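PDB 5NLA: putative transcriptional regulator TRANSCRIPTION REGULATOR protein from Rhizobium meliloti, which acts as an AraC-like transcriptional activator that binds the second messenger c-di-GMP and regulates extracellular polysaccharide production. Local coordinates for residues Ser50-Pro55 and Pro86-Gly91; Met67-Asp72 and Gly370-Asp375; Val100-Pro105 and Ala166-Leu171; Val126-Ser131 and Gly148-Arg153. All blocks are in the same frame, centred on the assembly; numbering follows the deposited sequence.

Interaction 1: residues Ser50-Pro55 and Pro86-Gly91; sequences STRDLP and PAELTG
Ser-50, Thr-51 and Arg-52 pair with Thr-90, Leu-89 and Glu-88 as antiparallel beta strands at one edge of the seven-stranded sheet. Strand 49-52 is the outermost strand on this side within the chain. Thr-51 and Leu-89 form the hydrogen-bonded pair: Thr-51 N gives to Leu-89 O at 2.9 Å, and Leu-89 N gives to Thr-51 O at 2.7 Å. Their side chains lie on the face packed by helices 59-67 and 373-376. Past the strand, Asp-53 takes over the pairing. Its CG sits between the backbone N and the carbonyl carbon (chi1 53°), which turns OD1 to accept from Ala-87 N at 3.1 Å. Asp-53 N also gives a weak bond to Ala-87 O. With an alanine here, Ala-87 N would probably lose this acceptor, and the loop would be left with the weak bond to Ala-87 O. On the other face Arg-52 and Glu-88 run side by side, their flat groups 80° apart. The carboxylate lies over a face of the guanidinium, so the salt bridge from Arg-52 NH2 to Glu-88 OE2 (2.9 Å) is one of charge alone. The N-H of Arg-52 NH2 instead points in plane to Ser-50 OG, 3.2 Å away.

Interaction 2: residues Met67-Asp72 and Gly370-Asp375; sequences MAPLVD and GATIGD
Pro-69 packs on the start of a short, weakly bonded helix that follows it by some three hundred residues, and no hydrogen bond crosses between the two segments. The loop 67-72 leaves helix 59-67; helix 373-376 comes near the end of the chain, and the residues just before Gly-370 are not modelled. Pro-69 touches the N-cap residue Thr-372 and Gly-374 through CG and CB. Pro-69 CG lies 3.5 Å from Thr-372 OG1, and Pro-69 CB lies 3.9 Å from Gly-374 CA. Gly-374 has no side chain to come between; a CB on it would point at the ring. Beside this, Ile-373 reaches into the loop with both branches. CG1 is anti to the backbone N (chi1 -163°) and carries CD1 to Leu-70 CD2 at 3.9 Å. The same Ile-373 CD1 meets Met-67 SD at 4.1 Å, while CG2 rests on Leu-70 CB.

The polar groups are bonded within each segment or to residues outside the pair, not across it. Thr-372 and Asp-375 form a capping box: Thr-372 N gives to the anti lone pair of Asp-375 OD2 at 3.2 Å, and Thr-372 OG1 accepts a weak bond from Gly-374 N. In the loop, Met-67 O accepts from both Leu-70 N and Val-71 N. Arg-111 NH1 bonds to the carbonyls of Pro-69 and Leu-70. The contact is therefore mainly apolar and rests on the buried side chains of Met-67, Leu-70 and Ile-373, while the capping box probably helps to fix the helix start that Pro-69 meets.

Interaction 3: residues Val100-Pro105 and Ala166-Leu171; sequences VQQVTP and AASILL
Gln-102 pairs with Ser-168 and crosses the side chain of Leu-170 obliquely; its extended chain stands out from the sheet. Its CG is anti to the backbone N (chi1 -176°), which carries NE2 to Ser-168 OG in a weak bond of 3.5 Å. The same NE2 sits 3.4 Å from Leu-170 CD1. Val-100 and Leu-170 meet beside it, CB to CB at 4.3 Å. On the opposite face Gln-101 runs alongside Ile-169, with Gln-101 CG 4.2 Å from Ile-169 CD1. Beneath these side chains is regular antiparallel pairing. Val-100 with Leu-170, Gln-102 with Ser-168 and Thr-104 with Ala-166 each exchange two backbone bonds. Val-100 N to Leu-170 O is 2.8 Å and Ala-166 N to Thr-104 O is 2.9 Å. The strand directions differ by 155°.

Further out, Trp-63 and Met-67 of helix 59-67 pack on Gln-102. Across the sheet, helix 196-211 places Ile-205 and Glu-209 on Ile-169. The Gln-101 amide is held at both ends, OE1 by Trp-92 NE1 and NE2 by Glu-209 OE2. Between the two strands the chain forms most of the second, five-stranded sheet before returning. Two antiparallel sheets, with the chain passing back and forth between them and these two strands inside the larger one, are consistent with the cupin-like regulatory domain of AraC relatives.

Interaction 4: residues Val126-Ser131 and Gly148-Arg153; sequences VGLFRS and GEFFFR
Val-126 to Phe-129 and Phe-150 to Arg-153 run antiparallel at 163°, with Gly-127 and Phe-151 exchanging two backbone bonds. Phe-129 N gives to Glu-149 O at 3.1 Å, and Gly-148 N to Phe-129 O at 2.7 Å. Leu-128 lays CD1 over one face of the Phe-150 ring, 3.8 Å from its centroid and 12° off the normal. Val-126 CG1 meets the same ring at Phe-150 CD2, while Val-126 CG2 reaches the edge of Phe-152 at CD1, 3.8 Å away. Past strand 124-129, a classic beta bulge at Arg-130 and Ser-131, both facing Ala-167, marks the corner out of the seven-stranded antiparallel sheet. Phe-150 also packs on Ala-198, Leu-201 and Ile-205 of helix 196-211. An alanine in place of Phe-150 is likely to open a gap between sheet and helix, with Leu-128 CD1 left without its ring. On the other face, chi1 of 71° swings the Phe-151 ring back over Gly-127, whose CA lies 3.9 Å from the ring centroid in a CH-pi contact. The guanidinium of Arg-153 lies over the opposite face of that ring. Phe-129 CE1 meets Phe-151 CD2 edge to edge at 3.9 Å, the two side chains crossing at about a right angle.

In the fold
From the N terminus, segment 50-55 comes first and 67-72 next. Interaction 1 closes at 86-91, after helix 59-67, and so joins the edge strand to the sheet. Interaction 2 stays open until 370-375 and therefore crosses interaction 1; it brings the far end of the chain back to the loop after that helix. Interactions 3 and 4 both nest inside it. Interaction 3 opens at 100-105, follows interaction 1 in series, and closes at 166-171. Interaction 4, a short loop, nests within interaction 3. Interactions 1, 3 and 4 share the seven-stranded sheet. Leu-89 of interaction 1 packs on Ile-373 and Met-67 of interaction 2.

Interaction 1: residues Ser50-Pro55 and Pro86-Gly91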
# COMPACT_ATOMS: atom_id res chain seq x y z
N SER A 50 12.52 -7.14 10.08
CA SER A 50 13.36 -5.94 10.05
C SER A 50 14.24 -5.94 8.81
O SER A 50 14.64 -6.99 8.32
CB SER A 50 14.24 -5.90 11.31
OG SER A 50 14.61 -4.58 11.66
N THR A 51 14.53 -4.76 8.30
CA THR A 51 15.42 -4.57 7.16
C THR A 51 16.18 -3.28 7.40
O THR A 51 15.56 -2.22 7.56
CB THR A 51 14.63 -4.46 5.85
OG1 THR A 51 14.24 -5.77 5.42
CG2 THR A 51 15.44 -3.81 4.73
N ARG A 52 17.50 -3.36 7.46
CA ARG A 52 18.33 -2.17 7.41
C ARG A 52 19.56 -2.44 6.60
O ARG A 52 19.86 -3.58 6.27
CB ARG A 52 18.72 -1.68 8.81
CG ARG A 52 19.71 -2.55 9.56
CD ARG A 52 19.65 -2.29 11.05
NE ARG A 52 18.36 -2.69 11.62
CZ ARG A 52 18.00 -2.54 12.90
NH1 ARG A 52 18.83 -1.97 13.78
NH2 ARG A 52 16.79 -2.94 13.29
N ASP A 53 20.30 -1.39 6.32
CA ASP A 53 21.53 -1.53 5.57
C ASP A 53 22.73 -0.89 6.26
O ASP A 53 23.72 -0.62 5.61
CB ASP A 53 21.30 -0.99 4.16
CG ASP A 53 20.76 0.41 4.17
OD1 ASP A 53 21.31 1.25 4.92
OD2 ASP A 53 19.79 0.67 3.42
N LEU A 54 22.65 -0.69 7.58
CA LEU A 54 23.79 -0.16 8.34
C LEU A 54 25.03 -1.08 8.37
O LEU A 54 26.14 -0.57 8.38
CB LEU A 54 23.38 0.28 9.76
CG LEU A 54 22.59 1.60 9.88
CD1 LEU A 54 21.08 1.41 9.79
CD2 LEU A 54 22.95 2.34 11.17
N PRO A 55 24.86 -2.43 8.37
CA PRO A 55 26.04 -3.32 8.30
C PRO A 55 26.76 -3.49 6.93
O PRO A 55 27.94 -3.85 6.93
CB PRO A 55 25.51 -4.66 8.82
CG PRO A 55 24.28 -4.32 9.59
CD PRO A 55 23.68 -3.17 8.84
N PRO A 86 21.84 5.14 4.76
CA PRO A 86 21.34 4.52 5.99
C PRO A 86 19.81 4.50 6.06
O PRO A 86 19.19 5.55 6.20
CB PRO A 86 21.92 5.40 7.09
CG PRO A 86 22.02 6.75 6.47
CD PRO A 86 22.23 6.55 4.99
N ALA A 87 19.23 3.31 5.96
CA ALA A 87 17.78 3.14 5.90
C ALA A 87 17.31 1.94 6.72
O ALA A 87 18.06 1.00 6.94
CB ALA A 87 17.31 3.03 4.45
N GLU A 88 16.06 2.03 7.17
CA GLU A 88 15.45 1.04 8.04
C GLU A 88 13.99 0.88 7.68
O GLU A 88 13.28 1.88 7.52
CB GLU A 88 15.54 1.48 9.50
CG GLU A 88 16.48 0.67 10.36
CD GLU A 88 16.19 0.86 11.84
OE1 GLU A 88 15.82 1.99 12.25
OE2 GLU A 88 16.31 -0.13 12.60
N LEU A 89 13.57 -0.37 7.54
CA LEU A 89 12.17 -0.75 7.46
C LEU A 89 11.92 -1.69 8.61
O LEU A 89 12.76 -2.53 8.92
CB LEU A 89 11.86 -1.47 6.15
CG LEU A 89 11.28 -0.75 4.92
CD1 LEU A 89 10.13 -1.56 4.33
CD2 LEU A 89 10.82 0.68 5.20
N THR A 90 10.77 -1.54 9.25
CA THR A 90 10.39 -2.41 10.34
C THR A 90 8.92 -2.76 10.15
O THR A 90 8.08 -1.87 10.13
CB THR A 90 10.66 -1.71 11.69
OG1 THR A 90 11.90 -0.98 11.61
CG2 THR A 90 10.75 -2.72 12.82
N GLY A 91 8.63 -4.05 9.99
CA GLY A 91 7.31 -4.54 9.57
C GLY A 91 6.55 -5.34 10.62
O GLY A 91 7.08 -6.33 11.15

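Interaction 2: residues Met67-Asp72 and Gly370-Asp375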
# COMPACT_ATOMS: atom_id res chain seq x y z
N MET A 67 13.04 -2.71 -1.99
CA MET A 67 11.87 -1.90 -2.29
C MET A 67 11.36 -2.03 -3.72
O MET A 67 10.30 -1.50 -4.00
CB MET A 67 12.20 -0.43 -1.99
CG MET A 67 12.55 -0.14 -0.54
SD MET A 67 11.20 -0.40 0.62
CE MET A 67 10.04 0.74 -0.10
N ALA A 68 12.09 -2.75 -4.58
CA ALA A 68 11.76 -2.90 -6.04
C ALA A 68 10.33 -3.29 -6.42
O ALA A 68 9.77 -2.71 -7.35
CB ALA A 68 12.74 -3.86 -6.70
N PRO A 69 9.74 -4.30 -5.73
CA PRO A 69 8.34 -4.66 -5.97
C PRO A 69 7.35 -3.51 -5.81
O PRO A 69 6.28 -3.53 -6.42
CB PRO A 69 8.06 -5.70 -4.89
CG PRO A 69 9.37 -6.34 -4.64
CD PRO A 69 10.37 -5.23 -4.77
N LEU A 70 7.70 -2.54 -4.97
CA LEU A 70 6.82 -1.42 -4.67
C LEU A 70 7.15 -0.21 -5.52
O LEU A 70 6.28 0.36 -6.18
CB LEU A 70 6.95 -1.07 -3.19
CG LEU A 70 5.93 -0.09 -2.62
CD1 LEU A 70 4.51 -0.51 -2.96
CD2 LEU A 70 6.10 0.03 -1.10
N VAL A 71 8.41 0.18 -5.49
CA VAL A 71 8.88 1.40 -6.12
C VAL A 71 10.26 1.18 -6.66
O VAL A 71 11.05 0.49 -6.05
CB VAL A 71 8.92 2.59 -5.12
CG1 VAL A 71 7.55 3.25 -4.99
CG2 VAL A 71 9.44 2.16 -3.76
N ASP A 72 10.53 1.76 -7.82
CA ASP A 72 11.89 1.94 -8.29
C ASP A 72 12.42 3.22 -7.66
O ASP A 72 11.76 4.26 -7.75
CB ASP A 72 11.92 2.06 -9.80
CG ASP A 72 13.31 1.96 -10.36
OD1 ASP A 72 14.27 1.69 -9.60
OD2 ASP A 72 13.44 2.14 -11.59
N GLY A 370 17.43 -13.47 0.00
CA GLY A 370 17.24 -12.06 0.29
C GLY A 370 15.77 -11.66 0.13
O GLY A 370 15.20 -11.82 -0.96
N ALA A 371 15.18 -11.12 1.20
CA ALA A 371 13.76 -10.77 1.23
C ALA A 371 13.52 -9.38 0.66
O ALA A 371 14.46 -8.61 0.44
CB ALA A 371 13.24 -10.84 2.66
N THR A 372 12.25 -9.08 0.38
CA THR A 372 11.81 -7.76 -0.08
C THR A 372 10.49 -7.37 0.59
O THR A 372 9.89 -8.17 1.31
CB THR A 372 11.57 -7.71 -1.60
OG1 THR A 372 10.29 -8.27 -1.91
CG2 THR A 372 12.67 -8.42 -2.37
N ILE A 373 10.06 -6.14 0.35
CA ILE A 373 8.79 -5.65 0.87
C ILE A 373 7.58 -6.34 0.20
O ILE A 373 6.51 -6.44 0.81
CB ILE A 373 8.70 -4.10 0.78
CG1 ILE A 373 7.59 -3.58 1.69
CG2 ILE A 373 8.49 -3.60 -0.65
CD1 ILE A 373 7.60 -2.07 1.83
N GLY A 374 7.76 -6.82 -1.03
CA GLY A 374 6.75 -7.62 -1.72
C GLY A 374 6.35 -8.86 -0.95
O GLY A 374 5.18 -9.23 -0.93
N ASP A 375 7.33 -9.47 -0.29
CA ASP A 375 7.13 -10.61 0.58
C ASP A 375 6.37 -10.26 1.87
O ASP A 375 5.65 -11.10 2.42
CB ASP A 375 8.48 -11.25 0.91
CG ASP A 375 9.18 -11.81 -0.34
OD1 ASP A 375 8.58 -12.68 -1.03
OD2 ASP A 375 10.31 -11.38 -0.64

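Interaction 3: residues Val100-Pro105 and Ala166-Leu171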
# COMPACT_ATOMS: atom_id res chain seq x y z
N VAL A 100 4.32 -0.55 8.61
CA VAL A 100 5.76 -0.42 8.35
C VAL A 100 6.32 0.88 8.91
O VAL A 100 5.84 1.96 8.56
CB VAL A 100 6.06 -0.53 6.84
CG1 VAL A 100 7.52 -0.19 6.55
CG2 VAL A 100 5.71 -1.93 6.35
N GLN A 101 7.31 0.77 9.78
CA GLN A 101 8.09 1.92 10.24
C GLN A 101 9.30 2.09 9.31
O GLN A 101 10.17 1.23 9.25
CB GLN A 101 8.54 1.72 11.68
CG GLN A 101 7.39 1.76 12.69
CD GLN A 101 7.72 1.13 14.04
OE1 GLN A 101 8.07 -0.05 14.13
NE2 GLN A 101 7.57 1.91 15.10
N GLN A 102 9.31 3.20 8.58
CA GLN A 102 10.36 3.51 7.62
C GLN A 102 11.22 4.69 8.07
O GLN A 102 10.69 5.75 8.45
CB GLN A 102 9.72 3.85 6.29
CG GLN A 102 10.70 4.11 5.16
CD GLN A 102 10.02 4.07 3.82
OE1 GLN A 102 10.53 3.49 2.85
NE2 GLN A 102 8.84 4.68 3.74
N VAL A 103 12.54 4.52 8.02
CA VAL A 103 13.47 5.63 8.16
C VAL A 103 14.39 5.59 6.95
O VAL A 103 15.01 4.57 6.68
CB VAL A 103 14.30 5.54 9.45
CG1 VAL A 103 15.29 6.70 9.53
CG2 VAL A 103 13.39 5.53 10.67
N THR A 104 14.48 6.70 6.24
CA THR A 104 15.10 6.70 4.93
C THR A 104 15.73 8.07 4.57
O THR A 104 15.21 9.11 4.99
CB THR A 104 14.05 6.25 3.89
OG1 THR A 104 14.71 5.82 2.70
CG2 THR A 104 13.03 7.35 3.58
N PRO A 105 16.87 8.08 3.85
CA PRO A 105 17.44 9.35 3.36
C PRO A 105 16.69 9.89 2.14
O PRO A 105 15.78 9.24 1.63
CB PRO A 105 18.88 8.97 2.97
CG PRO A 105 19.14 7.66 3.62
CD PRO A 105 17.81 6.97 3.66
N ALA A 166 13.43 11.25 5.83
CA ALA A 166 12.16 11.20 6.51
C ALA A 166 12.03 10.00 7.39
O ALA A 166 12.74 9.01 7.21
CB ALA A 166 11.02 11.22 5.50
N ALA A 167 11.13 10.11 8.36
CA ALA A 167 10.68 9.00 9.19
C ALA A 167 9.19 8.94 9.01
O ALA A 167 8.50 9.94 9.24
CB ALA A 167 11.02 9.25 10.65
N SER A 168 8.68 7.80 8.61
CA SER A 168 7.25 7.65 8.45
C SER A 168 6.75 6.38 9.09
O SER A 168 7.52 5.45 9.36
CB SER A 168 6.84 7.72 6.97
OG SER A 168 7.51 6.74 6.19
N ILE A 169 5.45 6.36 9.35
CA ILE A 169 4.74 5.14 9.68
C ILE A 169 3.69 4.91 8.57
O ILE A 169 2.89 5.80 8.25
CB ILE A 169 4.18 5.16 11.13
CG1 ILE A 169 3.58 3.79 11.49
CG2 ILE A 169 3.18 6.28 11.34
CD1 ILE A 169 3.61 3.48 12.98
N LEU A 170 3.76 3.73 7.95
CA LEU A 170 2.98 3.40 6.75
C LEU A 170 2.00 2.24 7.00
O LEU A 170 2.40 1.20 7.51
CB LEU A 170 3.93 2.98 5.63
CG LEU A 170 4.95 3.95 5.02
CD1 LEU A 170 5.76 3.20 3.97
CD2 LEU A 170 4.28 5.17 4.40
N LEU A 171 0.74 2.44 6.63
CA LEU A 171 -0.28 1.38 6.63
C LEU A 171 -0.50 0.88 5.20
O LEU A 171 -0.74 1.66 4.28
CB LEU A 171 -1.62 1.92 7.14
CG LEU A 171 -1.66 2.66 8.47
CD1 LEU A 171 -3.05 3.23 8.73
CD2 LEU A 171 -1.23 1.75 9.60

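Interaction 4: residues Val126-Ser131 and Gly148-Arg153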
# COMPACT_ATOMS: atom_id res chain seq x y z
N VAL A 126 -1.58 4.24 3.21
CA VAL A 126 -1.68 5.47 3.98
C VAL A 126 -0.38 5.63 4.74
O VAL A 126 0.09 4.67 5.36
CB VAL A 126 -2.86 5.43 4.94
CG1 VAL A 126 -2.73 6.49 6.02
CG2 VAL A 126 -4.14 5.61 4.14
N GLY A 127 0.21 6.81 4.68
CA GLY A 127 1.52 7.04 5.28
C GLY A 127 1.59 8.36 6.01
O GLY A 127 1.25 9.39 5.44
N LEU A 128 2.02 8.31 7.27
CA LEU A 128 2.19 9.48 8.11
C LEU A 128 3.66 9.83 8.24
O LEU A 128 4.45 8.95 8.52
CB LEU A 128 1.68 9.18 9.51
CG LEU A 128 1.83 10.26 10.57
CD1 LEU A 128 1.03 11.50 10.18
CD2 LEU A 128 1.39 9.70 11.91
N PHE A 129 4.01 11.11 8.12
CA PHE A 129 5.40 11.56 8.32
C PHE A 129 5.58 12.11 9.73
O PHE A 129 4.87 13.04 10.13
CB PHE A 129 5.78 12.63 7.29
CG PHE A 129 6.09 12.07 5.92
CD1 PHE A 129 5.15 11.34 5.21
CD2 PHE A 129 7.33 12.28 5.34
CE1 PHE A 129 5.43 10.82 3.96
CE2 PHE A 129 7.62 11.76 4.10
CZ PHE A 129 6.68 11.03 3.40
N ARG A 130 6.54 11.55 10.47
CA ARG A 130 7.00 12.16 11.73
C ARG A 130 7.86 13.36 11.37
O ARG A 130 7.68 14.45 11.92
CB ARG A 130 7.82 11.18 12.58
CG ARG A 130 7.22 9.79 12.76
CD ARG A 130 5.77 9.87 13.17
NE ARG A 130 5.27 8.63 13.74
CZ ARG A 130 4.07 8.50 14.30
NH1 ARG A 130 3.24 9.54 14.38
NH2 ARG A 130 3.69 7.32 14.80
N SER A 131 8.80 13.15 10.46
CA SER A 131 9.63 14.19 9.89
C SER A 131 9.84 13.96 8.40
O SER A 131 9.71 12.85 7.92
CB SER A 131 10.98 14.20 10.58
OG SER A 131 11.66 12.98 10.35
N GLY A 148 3.59 15.37 10.31
CA GLY A 148 2.28 15.29 10.95
C GLY A 148 1.12 15.19 9.99
O GLY A 148 -0.01 15.36 10.41
N GLU A 149 1.40 14.90 8.72
CA GLU A 149 0.36 14.71 7.71
C GLU A 149 0.45 13.33 7.09
O GLU A 149 1.53 12.72 7.09
CB GLU A 149 0.52 15.72 6.58
CG GLU A 149 0.61 17.16 7.00
CD GLU A 149 0.47 18.09 5.81
OE1 GLU A 149 1.36 18.06 4.93
OE2 GLU A 149 -0.54 18.82 5.76
N PHE A 150 -0.68 12.87 6.55
CA PHE A 150 -0.75 11.61 5.81
C PHE A 150 -0.85 11.83 4.32
O PHE A 150 -1.52 12.75 3.87
CB PHE A 150 -2.01 10.82 6.18
CG PHE A 150 -2.07 10.38 7.60
CD1 PHE A 150 -2.57 11.24 8.57
CD2 PHE A 150 -1.69 9.10 7.96
CE1 PHE A 150 -2.65 10.82 9.89
CE2 PHE A 150 -1.77 8.67 9.28
CZ PHE A 150 -2.24 9.54 10.25
N PHE A 151 -0.21 10.95 3.55
CA PHE A 151 -0.62 10.73 2.15
C PHE A 151 -1.60 9.56 2.13
O PHE A 151 -1.50 8.65 2.96
CB PHE A 151 0.57 10.50 1.19
CG PHE A 151 1.27 9.17 1.35
CD1 PHE A 151 0.75 8.01 0.78
CD2 PHE A 151 2.47 9.08 2.05
CE1 PHE A 151 1.41 6.78 0.94
CE2 PHE A 151 3.14 7.86 2.20
CZ PHE A 151 2.60 6.71 1.64
N PHE A 152 -2.53 9.61 1.19
CA PHE A 152 -3.31 8.43 0.82
C PHE A 152 -3.12 8.14 -0.68
O PHE A 152 -3.17 9.05 -1.51
CB PHE A 152 -4.79 8.62 1.14
CG PHE A 152 -5.69 7.66 0.41
CD1 PHE A 152 -5.79 6.34 0.82
CD2 PHE A 152 -6.40 8.07 -0.71
CE1 PHE A 152 -6.60 5.45 0.13
CE2 PHE A 152 -7.21 7.19 -1.40
CZ PHE A 152 -7.31 5.88 -0.98
N ARG A 153 -2.93 6.85 -0.99
CA ARG A 153 -2.66 6.38 -2.35
C ARG A 153 -3.02 4.90 -2.50
O ARG A 153 -2.70 4.09 -1.62
CB ARG A 153 -1.16 6.51 -2.67
CG ARG A 153 -0.75 7.80 -3.37
CD ARG A 153 0.60 7.64 -4.04
NE ARG A 153 1.65 7.35 -3.08
CZ ARG A 153 2.26 8.23 -2.27
NH1 ARG A 153 1.92 9.54 -2.24
NH2 ARG A 153 3.21 7.79 -1.46